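Local coordinates for protein Dye-decolorizing peroxidase (Irpex lacteus, PDB 7D8M) that probably uses its heme b cofactor to carry out peroxidase reactions, as expected of a DyP-type dye-decolorizing peroxidase, at residues Ala239-Asn242 with Asn246-Val249; Phe411-Arg416 with Glu420-Pro425; Ile197-Ser202 with Met207-Trp212; Val82-Asp85 with Phe91-Gly94; Ala156-Asn161 with Gly341-Asp346. All coordinates share one frame; numbering follows the deposited sequence.

Interaction 1: Ala239-Asn242 with Asn246-Val249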
# COMPACT_ATOMS: atom_id res chain seq x y z
N ALA A 239 12.39 10.60 -23.38
CA ALA A 239 13.29 11.33 -22.50
C ALA A 239 13.11 12.84 -22.63
O ALA A 239 12.93 13.38 -23.73
CB ALA A 239 14.75 10.97 -22.82
N LEU A 240 13.15 13.52 -21.49
CA LEU A 240 12.92 14.95 -21.43
C LEU A 240 14.22 15.70 -21.69
O LEU A 240 15.31 15.12 -21.75
CB LEU A 240 12.34 15.35 -20.08
CG LEU A 240 10.92 14.84 -19.79
CD1 LEU A 240 10.55 15.12 -18.35
CD2 LEU A 240 9.90 15.47 -20.73
N GLN A 241 14.09 17.02 -21.83
CA GLN A 241 15.23 17.91 -22.00
C GLN A 241 15.10 19.10 -21.06
O GLN A 241 13.99 19.57 -20.78
CB GLN A 241 15.34 18.42 -23.44
CG GLN A 241 16.28 17.63 -24.33
CD GLN A 241 17.71 17.64 -23.86
OE1 GLN A 241 18.09 18.40 -22.97
NE2 GLN A 241 18.53 16.78 -24.46
N ASN A 242 16.24 19.60 -20.57
CA ASN A 242 16.27 20.86 -19.84
C ASN A 242 16.25 22.03 -20.83
O ASN A 242 16.38 21.85 -22.05
CB ASN A 242 17.50 20.92 -18.93
CG ASN A 242 18.81 20.67 -19.67
OD1 ASN A 242 18.88 20.81 -20.90
ND2 ASN A 242 19.85 20.32 -18.93
N ASN A 246 21.00 20.02 -22.92
CA ASN A 246 22.19 19.18 -22.88
C ASN A 246 22.02 17.93 -22.02
O ASN A 246 23.02 17.38 -21.54
CB ASN A 246 23.39 19.99 -22.38
CG ASN A 246 23.20 20.54 -20.98
OD1 ASN A 246 22.17 20.30 -20.33
ND2 ASN A 246 24.19 21.27 -20.49
N LEU A 247 20.79 17.46 -21.81
CA LEU A 247 20.60 16.17 -21.17
C LEU A 247 20.86 15.05 -22.17
O LEU A 247 20.48 15.15 -23.34
CB LEU A 247 19.17 16.05 -20.62
CG LEU A 247 18.71 16.92 -19.44
CD1 LEU A 247 17.37 16.44 -18.88
CD2 LEU A 247 19.76 16.97 -18.36
N THR A 248 21.54 14.00 -21.71
CA THR A 248 21.57 12.78 -22.50
C THR A 248 20.19 12.12 -22.50
O THR A 248 19.28 12.50 -21.74
CB THR A 248 22.63 11.81 -21.97
OG1 THR A 248 22.24 11.31 -20.69
CG2 THR A 248 23.97 12.52 -21.83
N VAL A 249 20.00 11.13 -23.37
CA VAL A 249 18.74 10.40 -23.37
C VAL A 249 18.52 9.71 -22.02
O VAL A 249 17.42 9.76 -21.45
CB VAL A 249 18.71 9.40 -24.54
CG1 VAL A 249 17.48 8.50 -24.43
CG2 VAL A 249 18.70 10.13 -25.87
O HOH W 1 17.15 13.64 -22.88
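Ala239-Asn242 and Asn246-Val249 run in nearly opposite directions, 167° apart end to end, as the two limbs of the loop that links helix 228-237 to helix 249-261. This helix-loop-helix connection is tied by side-chain amides, because an amide offers both a donor and an acceptor to a backbone without regular strand bonds. Gln241 bends at chi2 (-62°) and thereby lays its amide along Leu247: OE1 accepts from Leu247 N at 3.1 Å, the donor tilted slightly from the carbonyl plane, while NE2 gives a weak bond to Leu247 O. One glutamine thus meets both polar backbone atoms of a single residue. Asn242 plays a similar double part on Asn246. Its OD1 takes the backbone N-H of Asn246 on a lone pair in the carbonyl plane, at 3.0 Å. Beside these amides, Leu247 supplies the apolar filling; its CD2 lies 3.4 Å from Asn242 ND2, and the side chain also touches Leu255 of helix 249-261. At the other end of the loop a water donates to both Leu240 O and Thr248 O, and Ala239 CB, small enough for the close approach of the limbs, reaches Val249 CG1 at 4.0 Å. Thr248 is the N-cap of helix 249-261. Where the two asparagines meet, their amide planes are 50° apart, and Asn242 ND2 donates almost straight to Asn246 OD1 over 2.7 Å.

Interaction 2: Phe411-Arg416 with Glu420-Pro425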
# COMPACT_ATOMS: atom_id res chain seq x y z
N PHE A 411 -1.09 14.87 -18.13
CA PHE A 411 -0.49 16.15 -18.50
C PHE A 411 0.48 16.63 -17.42
O PHE A 411 0.54 16.09 -16.31
CB PHE A 411 -1.56 17.21 -18.75
CG PHE A 411 -2.51 16.88 -19.88
CD1 PHE A 411 -2.33 17.44 -21.15
CD2 PHE A 411 -3.59 16.03 -19.67
CE1 PHE A 411 -3.19 17.15 -22.18
CE2 PHE A 411 -4.46 15.73 -20.70
CZ PHE A 411 -4.26 16.29 -21.97
N GLY A 412 1.26 17.66 -17.77
CA GLY A 412 2.14 18.35 -16.84
C GLY A 412 3.48 17.69 -16.56
O GLY A 412 4.26 18.23 -15.77
N LEU A 413 3.77 16.55 -17.19
CA LEU A 413 5.02 15.85 -16.89
C LEU A 413 6.24 16.56 -17.46
O LEU A 413 7.33 16.47 -16.90
CB LEU A 413 4.95 14.42 -17.41
CG LEU A 413 3.89 13.53 -16.78
CD1 LEU A 413 4.00 12.16 -17.39
CD2 LEU A 413 4.08 13.47 -15.26
N ASP A 414 6.07 17.28 -18.58
CA ASP A 414 7.15 18.07 -19.16
C ASP A 414 7.24 19.42 -18.46
O ASP A 414 6.32 20.24 -18.57
CB ASP A 414 6.94 18.26 -20.67
CG ASP A 414 8.15 18.87 -21.37
OD1 ASP A 414 9.03 19.40 -20.67
OD2 ASP A 414 8.21 18.81 -22.61
N PRO A 415 8.32 19.69 -17.72
CA PRO A 415 8.38 20.94 -16.95
C PRO A 415 8.44 22.17 -17.83
O PRO A 415 8.15 23.27 -17.35
CB PRO A 415 9.65 20.78 -16.11
CG PRO A 415 10.48 19.77 -16.85
CD PRO A 415 9.53 18.86 -17.56
N ARG A 416 8.79 22.00 -19.11
CA ARG A 416 8.88 23.10 -20.06
C ARG A 416 7.59 23.31 -20.83
O ARG A 416 7.52 24.22 -21.66
CB ARG A 416 10.03 22.85 -21.05
CG ARG A 416 11.31 22.38 -20.39
CD ARG A 416 12.52 23.09 -20.95
NE ARG A 416 13.05 22.44 -22.14
CZ ARG A 416 13.13 23.02 -23.33
NH1 ARG A 416 12.67 24.26 -23.50
NH2 ARG A 416 13.64 22.36 -24.37
N GLU A 420 1.76 19.51 -22.68
CA GLU A 420 2.09 18.30 -23.42
C GLU A 420 1.48 17.08 -22.75
O GLU A 420 1.68 16.85 -21.55
CB GLU A 420 3.60 18.13 -23.53
CG GLU A 420 3.97 16.83 -24.20
CD GLU A 420 5.45 16.60 -24.26
OE1 GLU A 420 6.21 17.53 -23.92
OE2 GLU A 420 5.86 15.48 -24.66
N SER A 421 0.75 16.28 -23.52
CA SER A 421 0.16 15.04 -23.03
C SER A 421 1.15 13.89 -23.14
O SER A 421 1.94 13.82 -24.09
CB SER A 421 -1.12 14.73 -23.80
OG SER A 421 -1.33 13.34 -23.92
N PHE A 422 1.12 13.00 -22.15
CA PHE A 422 1.83 11.72 -22.20
C PHE A 422 0.80 10.62 -22.07
O PHE A 422 0.06 10.57 -21.09
CB PHE A 422 2.85 11.61 -21.06
CG PHE A 422 4.06 12.48 -21.24
CD1 PHE A 422 4.02 13.81 -20.87
CD2 PHE A 422 5.22 11.96 -21.78
CE1 PHE A 422 5.14 14.61 -21.04
CE2 PHE A 422 6.34 12.76 -21.95
CZ PHE A 422 6.30 14.09 -21.58
N THR A 423 0.74 9.74 -23.07
CA THR A 423 -0.09 8.54 -23.00
C THR A 423 0.83 7.42 -22.56
O THR A 423 1.62 6.89 -23.34
CB THR A 423 -0.77 8.24 -24.32
OG1 THR A 423 -1.62 9.33 -24.66
CG2 THR A 423 -1.61 6.97 -24.19
N VAL A 424 0.75 7.08 -21.28
CA VAL A 424 1.68 6.15 -20.66
C VAL A 424 1.12 4.74 -20.79
O VAL A 424 -0.03 4.50 -20.42
CB VAL A 424 1.92 6.54 -19.19
CG1 VAL A 424 3.07 5.73 -18.59
CG2 VAL A 424 2.15 8.06 -19.10
N PRO A 425 1.88 3.80 -21.36
CA PRO A 425 1.41 2.41 -21.41
C PRO A 425 1.17 1.90 -20.00
O PRO A 425 1.74 2.40 -19.02
CB PRO A 425 2.56 1.67 -22.08
CG PRO A 425 3.76 2.52 -21.83
CD PRO A 425 3.26 3.93 -21.85
O HOH W 2 3.57 18.16 -19.83
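Asp414 and Glu420 bring their carboxylates together, with Asp414 OD2 only 2.7 Å from Glu420 OE1 and the two planes 69° apart. Oxygens this close suggest that one acid holds a proton and shares it. Glu420 gets there with an extended chain, its CG opposite the backbone N (chi1 176°), which suits a long acid reaching across the loop. Next to this pair, the Phe422 ring lies obliquely against Leu413, whose CB is 3.6 Å from Phe422 CD1; a branched aliphatic and a flat ring make a close apolar contact here. The Phe411 ring likewise leans on Ser421, CE1 to CB at 3.6 Å, while Ser421 OG turns to Glu409. A water joins the backbones, accepting from Asp414 N and donating to Glu420 O, each at 2.9 Å. Asp414 is itself fixed by an Asx turn: OD1 accepts Arg416 N at 3.0 Å from above the carboxylate plane. Gly412 has positive phi, which glycine tolerates easily. An alanine at Asp414 has no OD1 for Arg416 N, so the turn would probably be less firmly held and Glu420 OE1 left without its close oxygen mate. The contact closes the loop between the short antiparallel strands 409-411 and 421-423. Leu413 packs on Leu256 and Met260 of helix 249-261, Phe422 rests on Tyr234 of helix 228-237, and Arg259 binds the carbonyl of Leu413.

Interaction 3: Ile197-Ser202 with Met207-Trp212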
# COMPACT_ATOMS: atom_id res chain seq x y z
N ILE A 197 -6.47 5.49 11.34
CA ILE A 197 -5.84 4.19 11.13
C ILE A 197 -6.57 3.08 11.87
O ILE A 197 -6.78 2.00 11.31
CB ILE A 197 -4.36 4.24 11.55
CG1 ILE A 197 -3.59 5.31 10.76
CG2 ILE A 197 -3.71 2.84 11.47
CD1 ILE A 197 -3.85 5.32 9.24
N PHE A 198 -6.96 3.32 13.12
CA PHE A 198 -7.48 2.29 14.01
C PHE A 198 -8.97 2.51 14.23
O PHE A 198 -9.38 3.57 14.72
CB PHE A 198 -6.75 2.29 15.34
CG PHE A 198 -5.29 1.97 15.24
CD1 PHE A 198 -4.87 0.69 14.93
CD2 PHE A 198 -4.34 2.95 15.46
CE1 PHE A 198 -3.52 0.39 14.84
CE2 PHE A 198 -3.00 2.66 15.37
CZ PHE A 198 -2.59 1.38 15.06
N THR A 199 -9.77 1.50 13.90
CA THR A 199 -11.20 1.59 14.14
C THR A 199 -11.48 1.73 15.63
O THR A 199 -10.82 1.12 16.47
CB THR A 199 -11.90 0.34 13.59
OG1 THR A 199 -11.27 -0.83 14.12
CG2 THR A 199 -11.82 0.32 12.07
N GLY A 200 -12.45 2.59 15.96
CA GLY A 200 -12.85 2.81 17.33
C GLY A 200 -12.04 3.84 18.08
O GLY A 200 -12.44 4.22 19.19
N ARG A 201 -10.92 4.31 17.53
CA ARG A 201 -10.10 5.30 18.21
C ARG A 201 -10.49 6.72 17.78
O ARG A 201 -11.43 6.92 17.00
CB ARG A 201 -8.61 5.03 17.95
CG ARG A 201 -8.09 3.77 18.64
CD ARG A 201 -8.28 3.83 20.15
NE ARG A 201 -7.88 2.58 20.81
CZ ARG A 201 -7.83 2.41 22.12
NH1 ARG A 201 -8.15 3.41 22.94
NH2 ARG A 201 -7.46 1.24 22.63
N SER A 202 -9.76 7.71 18.29
CA SER A 202 -10.22 9.10 18.27
C SER A 202 -10.39 9.63 16.85
O SER A 202 -9.49 9.52 16.01
CB SER A 202 -9.26 9.99 19.05
OG SER A 202 -9.42 11.35 18.67
N MET A 207 -18.51 7.10 13.90
CA MET A 207 -18.69 7.34 15.33
C MET A 207 -19.51 6.22 15.97
O MET A 207 -19.41 6.01 17.18
CB MET A 207 -19.34 8.71 15.53
CG MET A 207 -18.50 9.83 14.92
SD MET A 207 -19.23 11.48 15.00
CE MET A 207 -17.88 12.40 15.75
N ASN A 208 -20.25 5.48 15.16
CA ASN A 208 -21.10 4.35 15.53
C ASN A 208 -20.33 3.03 15.68
O ASN A 208 -20.97 1.97 15.71
CB ASN A 208 -22.18 4.19 14.46
CG ASN A 208 -23.51 3.75 15.03
OD1 ASN A 208 -23.63 3.51 16.23
ND2 ASN A 208 -24.51 3.62 14.16
N ARG A 209 -19.00 3.05 15.78
CA ARG A 209 -18.23 1.83 15.54
C ARG A 209 -18.37 0.85 16.72
O ARG A 209 -18.28 1.26 17.88
CB ARG A 209 -16.75 2.17 15.31
CG ARG A 209 -15.89 1.00 14.81
CD ARG A 209 -15.89 0.87 13.28
NE ARG A 209 -15.12 1.92 12.62
CZ ARG A 209 -14.91 1.99 11.31
NH1 ARG A 209 -15.40 1.06 10.50
NH2 ARG A 209 -14.20 2.99 10.80
N PRO A 210 -18.59 -0.44 16.44
CA PRO A 210 -18.76 -1.42 17.52
C PRO A 210 -17.53 -1.53 18.42
O PRO A 210 -16.39 -1.34 17.99
CB PRO A 210 -19.00 -2.74 16.77
CG PRO A 210 -19.47 -2.36 15.44
CD PRO A 210 -18.88 -1.01 15.11
N SER A 211 -17.78 -1.90 19.68
CA SER A 211 -16.72 -1.89 20.68
C SER A 211 -15.67 -2.95 20.40
O SER A 211 -14.47 -2.71 20.61
CB SER A 211 -17.32 -2.10 22.07
OG SER A 211 -18.45 -1.27 22.29
N TRP A 212 -16.09 -4.15 19.97
CA TRP A 212 -15.15 -5.24 19.74
C TRP A 212 -14.13 -4.89 18.66
O TRP A 212 -13.03 -5.46 18.63
CB TRP A 212 -15.90 -6.51 19.35
CG TRP A 212 -16.49 -6.42 17.98
CD1 TRP A 212 -17.76 -6.02 17.66
CD2 TRP A 212 -15.83 -6.70 16.74
NE1 TRP A 212 -17.93 -6.05 16.30
CE2 TRP A 212 -16.76 -6.46 15.71
CE3 TRP A 212 -14.54 -7.12 16.40
CZ2 TRP A 212 -16.45 -6.64 14.36
CZ3 TRP A 212 -14.23 -7.30 15.06
CH2 TRP A 212 -15.18 -7.06 14.06
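Thr199 meets Arg209 chiefly through van der Waals contact. The methyl CG2 of Thr199 sits over one face of the guanidinium, above its centre, at 3.6 Å from Arg209 CZ, and the two side chains cross at about a right angle. A threonine suits the spot because its two branches do different work: the methyl lies on the flat cation, while OG1 turns to the carbonyl of Ala213. With chi1 at 53°, OG1 stands between the backbone N and the carbonyl carbon, which leaves CG2 beside the backbone N and directed at Arg209. Lower on the arginine, its aliphatic part runs by the backbone, Arg209 CG lying 4.0 Å from Gly200 N. The arginine chain is folded rather than extended, bent at chi2 (88°) and chi3 (72°), and this curls the guanidinium back over Thr199.

Polar and ionic bonds come from beyond the two segments. Asp204 joins both sides, since its OD2 forms a salt bridge with Arg209 NE and also accepts a hydrogen bond from Gly200 N. Weak bonds from Arg209 NH1 to the carbonyl of Leu86 and from NH2 to that of Ser367 tie the cation to two further parts of the chain.

Backbone shape accounts for the glycine. Phe198 to Arg201 form a type II beta turn, with Arg201 N bonded to Phe198 O at 3.3 Å. Gly200 holds its third position with positive phi, where a side chain would press against the preceding carbonyl. A glycine there is characteristic of a type II turn, which here shapes the loop between helix 194-197 and strand 217-226.

Interaction 4: Val82-Asp85 with Phe91-Gly94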
# COMPACT_ATOMS: atom_id res chain seq x y z
N VAL A 82 -19.73 -14.36 12.52
CA VAL A 82 -19.50 -13.06 13.13
C VAL A 82 -20.23 -12.02 12.28
O VAL A 82 -20.10 -12.01 11.06
CB VAL A 82 -18.00 -12.74 13.23
CG1 VAL A 82 -17.77 -11.30 13.68
CG2 VAL A 82 -17.30 -13.73 14.17
N THR A 83 -21.03 -11.18 12.93
CA THR A 83 -21.81 -10.19 12.20
C THR A 83 -20.90 -9.08 11.70
O THR A 83 -20.06 -8.56 12.44
CB THR A 83 -22.92 -9.62 13.09
OG1 THR A 83 -23.71 -10.70 13.63
CG2 THR A 83 -23.83 -8.73 12.26
N ASP A 84 -21.05 -8.72 10.43
CA ASP A 84 -20.31 -7.59 9.88
C ASP A 84 -21.10 -6.32 10.19
O ASP A 84 -21.95 -5.88 9.42
CB ASP A 84 -20.08 -7.77 8.38
CG ASP A 84 -19.33 -6.59 7.76
OD1 ASP A 84 -19.04 -5.61 8.47
OD2 ASP A 84 -19.03 -6.67 6.54
N ASP A 85 -20.82 -5.73 11.35
CA ASP A 85 -21.41 -4.45 11.72
C ASP A 85 -20.37 -3.34 11.74
O ASP A 85 -20.48 -2.38 12.51
CB ASP A 85 -22.13 -4.56 13.07
CG ASP A 85 -21.28 -5.22 14.16
OD1 ASP A 85 -20.08 -5.46 13.94
OD2 ASP A 85 -21.83 -5.50 15.26
N PHE A 91 -15.57 -2.84 2.40
CA PHE A 91 -15.22 -4.11 3.04
C PHE A 91 -16.32 -5.14 2.87
O PHE A 91 -16.06 -6.30 2.54
CB PHE A 91 -14.94 -3.90 4.53
CG PHE A 91 -14.74 -5.20 5.30
CD1 PHE A 91 -13.58 -5.95 5.13
CD2 PHE A 91 -15.72 -5.67 6.17
CE1 PHE A 91 -13.38 -7.15 5.82
CE2 PHE A 91 -15.53 -6.89 6.86
CZ PHE A 91 -14.37 -7.62 6.70
N SER A 92 -17.57 -4.72 3.09
CA SER A 92 -18.68 -5.66 3.03
C SER A 92 -18.90 -6.16 1.62
O SER A 92 -19.27 -7.32 1.42
CB SER A 92 -19.95 -5.00 3.57
OG SER A 92 -19.73 -4.52 4.89
N ASP A 93 -18.65 -5.30 0.62
CA ASP A 93 -18.81 -5.69 -0.77
C ASP A 93 -17.77 -6.71 -1.20
O ASP A 93 -18.05 -7.56 -2.06
CB ASP A 93 -18.70 -4.45 -1.67
CG ASP A 93 -20.01 -3.69 -1.82
OD1 ASP A 93 -21.06 -4.21 -1.37
OD2 ASP A 93 -19.98 -2.57 -2.38
N GLY A 94 -16.56 -6.61 -0.66
CA GLY A 94 -15.46 -7.42 -1.16
C GLY A 94 -14.82 -6.76 -2.36
O GLY A 94 -15.49 -6.01 -3.08
O HOH W 3 -18.41 -3.46 7.13
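An inverse gamma turn centred on Asp84 sets a carboxylate against helix 89-93, within the dimeric alpha+beta barrel domain of the DyP family. The side chain stretches from the turn toward the helix, its CG opposite the backbone N (chi1 179°), and reaches Ser92 and Phe91 together. Asp84 OD2 lies 2.8 Å from Ser92 OG; the serine proton may go to this oxygen or to the carbonyl of Asp88, both being within its reach. A short hydroxyl side chain suits this place on the helix, near enough to meet both the acid and the backbone. The same OD2 is hydrogen-bonded to His74 ND1, and OD1 accepts from the backbone N of Leu86, so that the acid links the turn to helix 74-79 as well. Phe91 adds apolar bulk beside the polar group: its CD2 is 3.5 Å from Asp84 OD2, the ring approached obliquely and its plane 70° from that of the carboxylate. The ring also meets Phe77 of helix 74-79 edge-to-face. Replacing Asp84 by a leucine would probably leave His74 ND1 without its acceptor and cost Ser92 OG its carboxylate neighbour. A water sits in the plane of the Phe91 ring, at its edge, and lies 2.8 Å from Ser92 OG and 2.6 Å from Asp84 OD1, bridging the two.

Interaction 5: Ala156-Asn161 with Gly341-Asp346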
# COMPACT_ATOMS: atom_id res chain seq x y z
N ALA A 156 9.55 -10.62 -1.33
CA ALA A 156 10.89 -10.45 -0.77
C ALA A 156 11.43 -9.07 -1.11
O ALA A 156 11.18 -8.55 -2.20
CB ALA A 156 11.84 -11.53 -1.29
N ALA A 157 12.15 -8.48 -0.16
CA ALA A 157 12.85 -7.24 -0.45
C ALA A 157 13.89 -7.48 -1.54
O ALA A 157 14.48 -8.55 -1.64
CB ALA A 157 13.52 -6.67 0.80
N ARG A 158 14.09 -6.46 -2.38
CA ARG A 158 15.04 -6.58 -3.47
C ARG A 158 16.46 -6.62 -2.91
O ARG A 158 16.70 -6.20 -1.77
CB ARG A 158 14.85 -5.43 -4.46
CG ARG A 158 13.51 -5.54 -5.19
CD ARG A 158 13.38 -4.56 -6.34
NE ARG A 158 14.54 -4.61 -7.23
CZ ARG A 158 15.06 -3.56 -7.84
NH1 ARG A 158 14.54 -2.34 -7.67
NH2 ARG A 158 16.11 -3.71 -8.63
N PRO A 159 17.42 -7.15 -3.67
CA PRO A 159 18.75 -7.42 -3.10
C PRO A 159 19.70 -6.24 -3.17
O PRO A 159 19.56 -5.33 -3.99
CB PRO A 159 19.26 -8.59 -3.96
CG PRO A 159 18.61 -8.37 -5.29
CD PRO A 159 17.28 -7.70 -5.03
N GLY A 160 20.67 -6.26 -2.26
CA GLY A 160 21.79 -5.32 -2.34
C GLY A 160 21.37 -3.88 -2.14
O GLY A 160 20.55 -3.56 -1.27
N ASN A 161 21.94 -2.99 -2.96
CA ASN A 161 21.61 -1.57 -2.82
C ASN A 161 20.21 -1.24 -3.31
O ASN A 161 19.80 -0.08 -3.19
CB ASN A 161 22.65 -0.69 -3.55
CG ASN A 161 22.82 -1.03 -5.03
OD1 ASN A 161 21.96 -1.66 -5.66
ND2 ASN A 161 23.94 -0.59 -5.60
N GLY A 341 8.74 -11.33 -6.68
CA GLY A 341 9.34 -11.75 -7.93
C GLY A 341 10.82 -11.46 -8.01
O GLY A 341 11.37 -10.64 -7.28
N PRO A 342 11.50 -12.12 -8.94
CA PRO A 342 12.95 -11.96 -9.06
C PRO A 342 13.33 -10.67 -9.80
O PRO A 342 12.49 -9.94 -10.33
CB PRO A 342 13.37 -13.19 -9.87
CG PRO A 342 12.21 -13.43 -10.76
CD PRO A 342 10.97 -13.05 -9.96
N GLU A 343 14.63 -10.42 -9.83
CA GLU A 343 15.15 -9.28 -10.55
C GLU A 343 14.94 -9.44 -12.05
O GLU A 343 14.71 -10.54 -12.56
CB GLU A 343 16.63 -9.09 -10.24
CG GLU A 343 16.89 -8.72 -8.79
CD GLU A 343 16.30 -7.37 -8.45
OE1 GLU A 343 16.93 -6.35 -8.79
OE2 GLU A 343 15.21 -7.32 -7.85
N VAL A 344 15.01 -8.31 -12.75
CA VAL A 344 14.92 -8.30 -14.21
C VAL A 344 16.12 -9.01 -14.80
O VAL A 344 17.27 -8.75 -14.43
CB VAL A 344 14.82 -6.85 -14.69
CG1 VAL A 344 14.93 -6.76 -16.23
CG2 VAL A 344 13.53 -6.23 -14.17
N THR A 345 15.88 -9.93 -15.73
CA THR A 345 16.97 -10.70 -16.31
C THR A 345 17.56 -9.96 -17.50
O THR A 345 16.95 -9.05 -18.06
CB THR A 345 16.49 -12.08 -16.77
OG1 THR A 345 15.54 -11.94 -17.83
CG2 THR A 345 15.84 -12.84 -15.60
N ASP A 346 18.77 -10.38 -17.89
CA ASP A 346 19.41 -9.78 -19.07
C ASP A 346 18.50 -9.85 -20.29
O ASP A 346 18.39 -8.88 -21.04
CB ASP A 346 20.75 -10.45 -19.35
CG ASP A 346 21.80 -10.14 -18.29
OD1 ASP A 346 21.54 -9.27 -17.44
OD2 ASP A 346 22.88 -10.78 -18.30
O HOH W 4 10.86 -9.38 -4.76
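Glu343 folds at chi2 (-65°) and Arg158 at chi3 (50°), and these bends turn the carboxylate and the guanidinium edge to edge although the two side chains cross at about a right angle. The result is a side-on, two-pronged salt bridge. Arg158 NE donates to Glu343 OE2 at 2.9 Å, and Arg158 NH2 donates to Glu343 OE1 at 2.8 Å. Both bonds are nearly straight and both use the syn lone pairs of the acid. The planes differ by only 13°, so each oxygen faces its own N-H and the pair resists twisting about either chain. Arginine is well suited to this role because NE and NH2 present two roughly parallel donors, matching the spacing of the carboxylate oxygens. The third nitrogen, NH1, binds Glu162 and the carbonyl of Glu166, so the cation is shared by two acids.

Pro159 adds an apolar wall beside the acid. Its CD lies 3.5 Å from Glu343 OE2, and its CG is 3.9 Å from Glu343 CG; a proline suits the place, since its ring is apolar and its nitrogen carries no N-H that would need a partner. Further back, one water spans the segments, donating to Ala156 O at 2.7 Å and Gly341 O at 2.9 Å.

The contact joins parts of the chain 180 residues apart. Ala156-Asn161 leaves the edge strand 147-156 of one four-stranded antiparallel sheet, and Gly341-Asp346 leaves the edge strand 334-340 of the other. A backbone hydrogen bond between Ala156 and Pro339 lies beside it, and Thr345 then caps helix 346-351.

Overall arrangement
The contacts form two touching pairs and one that stands apart. Interactions 1 and 2 have centres 15 Å apart and meet where Leu240 packs on Asp414 and Arg416 NE makes a weak bond to Gln241 O. Interactions 3 and 4, also 15 Å apart, join on the other side of the chain from interaction 1, through a probable bond from Trp212 NE1 to Asp85 OD1. Interaction 5 lies 28 Å from interaction 1 and 40 Å from interaction 3, centre to centre. Two contacts lie within about 14 Å of the heme: the side chain of Arg158 is about 10 Å from it, while that of Leu413 is about 14 Å from it and about 9 Å from that of His312, the axial iron ligand.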